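Local coordinates for 3-hydroxyisobutyrate dehydrogenase (Salmonella typhimurium, PDB 3G0O), which probably oxidises L-threonate to 2-dehydro-L-erythronate with NAD(+), or less readily NADP(+), as a dehydrogenase of the 3-hydroxyisobutyrate dehydrogenase-related family, at residues A[99-104]-A[126-131]; A[122-127]-A[142-147]. One frame throughout, in Å; residues are numbered along the deposited sequence.

Contact 1. Residues A[99-104]-A[126-131]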
# COMPACT_ATOMS: atom_id res chain seq x y z
N MSE A 99 -6.30 12.11 26.51
CA MSE A 99 -5.71 11.79 25.22
C MSE A 99 -6.86 11.37 24.30
O MSE A 99 -7.42 10.28 24.46
CB MSE A 99 -4.71 10.64 25.38
CG MSE A 99 -3.95 10.30 24.12
SE MSE A 99 -2.70 8.84 24.41
CE MSE A 99 -2.85 7.93 22.71
N VAL A 100 -7.22 12.25 23.37
CA VAL A 100 -8.31 11.95 22.44
C VAL A 100 -7.73 11.24 21.22
O VAL A 100 -6.96 11.82 20.46
CB VAL A 100 -9.04 13.24 22.00
CG1 VAL A 100 -10.21 12.90 21.09
CG2 VAL A 100 -9.54 14.00 23.23
N SER A 101 -8.10 9.98 21.06
CA SER A 101 -7.61 9.18 19.95
C SER A 101 -8.76 8.65 19.10
O SER A 101 -9.13 7.48 19.17
CB SER A 101 -6.77 8.02 20.49
OG SER A 101 -5.70 8.51 21.29
N SER A 102 -9.34 9.55 18.31
CA SER A 102 -10.47 9.21 17.45
C SER A 102 -10.11 9.71 16.05
O SER A 102 -8.95 9.72 15.67
CB SER A 102 -11.72 9.92 17.97
OG SER A 102 -12.86 9.67 17.15
N THR A 103 -11.11 10.10 15.28
CA THR A 103 -10.86 10.64 13.95
C THR A 103 -11.82 11.81 13.83
O THR A 103 -12.97 11.66 13.39
CB THR A 103 -11.13 9.61 12.83
OG1 THR A 103 -10.29 8.47 13.03
CG2 THR A 103 -10.83 10.20 11.47
N ILE A 104 -11.34 12.98 14.24
CA ILE A 104 -12.15 14.19 14.25
C ILE A 104 -11.52 15.34 13.48
O ILE A 104 -10.35 15.28 13.10
CB ILE A 104 -12.40 14.62 15.72
CG1 ILE A 104 -11.09 15.08 16.38
CG2 ILE A 104 -12.99 13.46 16.51
CD1 ILE A 104 -11.23 15.45 17.85
N ALA A 126 -4.42 13.32 19.85
CA ALA A 126 -3.61 12.16 19.49
C ALA A 126 -4.25 10.99 18.74
O ALA A 126 -4.32 9.88 19.27
CB ALA A 126 -2.94 11.63 20.76
N PRO A 127 -4.72 11.22 17.51
CA PRO A 127 -5.32 10.10 16.78
C PRO A 127 -4.24 9.04 16.55
O PRO A 127 -3.05 9.36 16.50
CB PRO A 127 -5.81 10.76 15.48
CG PRO A 127 -4.91 11.95 15.32
CD PRO A 127 -4.79 12.47 16.73
N VAL A 128 -4.65 7.78 16.42
CA VAL A 128 -3.69 6.70 16.23
C VAL A 128 -3.91 5.82 15.01
O VAL A 128 -4.94 5.90 14.33
CB VAL A 128 -3.68 5.77 17.46
CG1 VAL A 128 -3.27 6.54 18.70
CG2 VAL A 128 -5.06 5.16 17.66
N SER A 129 -2.93 4.96 14.75
CA SER A 129 -2.98 4.01 13.65
C SER A 129 -2.02 2.86 13.93
O SER A 129 -1.41 2.80 15.01
CB SER A 129 -2.62 4.68 12.33
OG SER A 129 -2.80 3.77 11.25
N GLY A 130 -1.90 1.95 12.98
CA GLY A 130 -1.00 0.82 13.15
C GLY A 130 -1.69 -0.54 13.13
O GLY A 130 -1.04 -1.56 12.93
N GLY A 131 -3.01 -0.55 13.34
CA GLY A 131 -3.74 -1.81 13.33
C GLY A 131 -3.91 -2.44 14.70
O GLY A 131 -3.16 -2.14 15.63
O HOH W 1 -7.44 7.56 16.27
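Met99 to Ser102 meet Ala126 to Val128 where strand 97-100 ends beside the break in its parallel neighbour 122-129, at the close of the beta-alpha-beta unit formed by strand 97-100, helix 106-117 and strand 122-129 of the Rossmann-type domain. The last regular sheet bond between them runs from Ala126 N to Val100 O (3.0 Å) and is somewhat bent, with 140° at the hydrogen. One residue on, a side chain takes over: Ser101 OG donates to Ala126 O at 2.8 Å, arriving above the carbonyl plane. With chi1 -57° the hydroxyl sits beside its own backbone N, turned to that carbonyl. Farther out the chains part enough for a water, which donates to Ser102 O (2.7 Å) and accepts from Val128 N (2.8 Å). Ser102 O also lies 3.3 Å from Pro127 CB. On the apolar side, Met99 CG packs on Ala126 CB at 3.8 Å, and the selenomethionine chain bends at chi3 so that CE reaches Val128 CG1. Helix 148-161 covers Met99, while Thr103 OG1 is hydrogen-bonded to Lys179 NZ, the predicted catalytic lysine. A hydroxyl and a water thus replace sheet bonds as the strands separate, meeting the hydrogen-bonding needs of backbone groups close to the probable active site.

Contact 2. Residues A[122-127]-A[142-147]; sequences NMLDAP and VMASGS
Asp125 and Ser145 exchange two backbone hydrogen bonds, Asp125 N to Ser145 O and Ser145 N to Asp125 O, both 3.0 Å, forming a single antiparallel hydrogen-bonded pair. A third, Met143 N to Pro127 O at 3.1 Å, is almost straight (172°). Asp125 O is touched a second time by Ala144 CA, a CA-H...O contact of 3.0 Å. At the other end a water spans the gap, donating to Met123 O and accepting from Ser147 N, while Ser147 OG caps Ala150 N of helix 148-161. The Asp125 carboxylate and Ser145 hydroxyl lie side by side, OD2 3.3 Å from OG, but turn to the beginning of helix 174-202 and the residues just before it: the carboxylate accepts from Gly173 N and Ser176 OG, and the hydroxyl is hydrogen-bonded to Thr171 O and Gly175 N. Ala126 CB fits against Val142 CG1 and Ala144 CB, each 3.7 Å away, with Leu124 CG beside the latter. On the other face, Met143 CG, between its backbone N and carbonyl carbon (chi1 40°), meets Pro127 CG at 3.6 Å. With their N-to-C directions 133° apart, the strands share few backbone hydrogen bonds, and their buried polar side chains tie this pair to the start of helix 174-202.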
# COMPACT_ATOMS: atom_id res chain seq x y z
N ASN A 122 -5.34 18.87 30.75
CA ASN A 122 -4.49 18.89 29.57
C ASN A 122 -5.06 17.93 28.52
O ASN A 122 -5.47 16.82 28.85
CB ASN A 122 -3.07 18.43 29.92
CG ASN A 122 -2.45 19.27 31.01
OD1 ASN A 122 -2.26 18.80 32.14
ND2 ASN A 122 -2.13 20.52 30.70
N MSE A 123 -5.10 18.36 27.27
CA MSE A 123 -5.61 17.48 26.23
C MSE A 123 -4.57 17.28 25.15
O MSE A 123 -3.86 18.21 24.77
CB MSE A 123 -6.88 18.03 25.59
CG MSE A 123 -7.59 16.97 24.77
SE MSE A 123 -8.56 17.63 23.25
CE MSE A 123 -7.07 17.81 22.05
N LEU A 124 -4.48 16.05 24.66
CA LEU A 124 -3.55 15.73 23.58
C LEU A 124 -4.36 15.29 22.37
O LEU A 124 -5.13 14.34 22.44
CB LEU A 124 -2.60 14.60 23.99
CG LEU A 124 -1.39 14.39 23.06
CD1 LEU A 124 -0.50 15.62 23.14
CD2 LEU A 124 -0.61 13.15 23.47
N ASP A 125 -4.20 16.02 21.27
CA ASP A 125 -4.87 15.69 20.02
C ASP A 125 -4.02 14.54 19.51
O ASP A 125 -3.02 14.75 18.83
CB ASP A 125 -4.80 16.90 19.08
CG ASP A 125 -5.38 16.62 17.71
OD1 ASP A 125 -6.15 15.64 17.58
OD2 ASP A 125 -5.09 17.38 16.78
N ALA A 126 -4.42 13.32 19.85
CA ALA A 126 -3.61 12.16 19.49
C ALA A 126 -4.25 10.99 18.74
O ALA A 126 -4.32 9.88 19.27
CB ALA A 126 -2.94 11.63 20.76
N PRO A 127 -4.72 11.22 17.51
CA PRO A 127 -5.32 10.10 16.78
C PRO A 127 -4.24 9.04 16.55
O PRO A 127 -3.05 9.36 16.50
CB PRO A 127 -5.81 10.76 15.48
CG PRO A 127 -4.91 11.95 15.32
CD PRO A 127 -4.79 12.47 16.73
N VAL A 142 1.32 7.11 16.82
CA VAL A 142 0.53 8.24 17.26
C VAL A 142 0.93 9.52 16.54
O VAL A 142 2.11 9.82 16.41
CB VAL A 142 0.69 8.47 18.78
CG1 VAL A 142 -0.32 9.52 19.27
CG2 VAL A 142 0.50 7.16 19.53
N MSE A 143 -0.07 10.24 16.03
CA MSE A 143 0.17 11.51 15.36
C MSE A 143 -0.47 12.52 16.29
O MSE A 143 -1.67 12.82 16.21
CB MSE A 143 -0.47 11.51 13.96
CG MSE A 143 -1.83 10.85 13.85
SE MSE A 143 -2.00 9.84 12.17
CE MSE A 143 -1.79 8.07 12.92
N ALA A 144 0.35 13.05 17.20
CA ALA A 144 -0.14 13.97 18.21
C ALA A 144 0.37 15.40 18.18
O ALA A 144 1.47 15.68 17.72
CB ALA A 144 0.14 13.37 19.59
N SER A 145 -0.47 16.29 18.70
CA SER A 145 -0.13 17.70 18.81
C SER A 145 -0.77 18.20 20.10
O SER A 145 -1.87 17.78 20.47
CB SER A 145 -0.66 18.48 17.60
OG SER A 145 -2.08 18.48 17.55
N GLY A 146 -0.07 19.08 20.80
CA GLY A 146 -0.58 19.60 22.05
C GLY A 146 0.54 20.16 22.90
O GLY A 146 1.71 20.08 22.53
N SER A 147 0.18 20.71 24.06
CA SER A 147 1.13 21.34 24.98
C SER A 147 2.16 20.39 25.59
O SER A 147 2.00 19.17 25.59
CB SER A 147 0.38 22.03 26.11
OG SER A 147 -0.24 21.06 26.95
O HOH W 2 -2.65 20.56 24.66

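Overall arrangement
Strand 122-129 is common to both contacts: contact 1 joins it to its parallel neighbour 97-100, contact 2 to the antiparallel strand 140-145, so Ala126 and Pro127 are held from two directions. The centres lie about 9 Å apart. The contacts also touch directly, through a probable hydrogen bond from Val100 N to Leu124 O (3.1 Å) and through Met143 CE, which packs 3.5 Å from Ser129 CB. Both approach the probable active site, since the Pro127 side chain comes about 3 Å from that of Lys179 at nearest atoms. At the far end of segment 126-131, Ser129 OG and Gly131 N are hydrogen-bonded to a tartrate, probably from the crystallisation liquor, and Ser129 OG also hydrogen-bonds to Ala218 N of the second subunit.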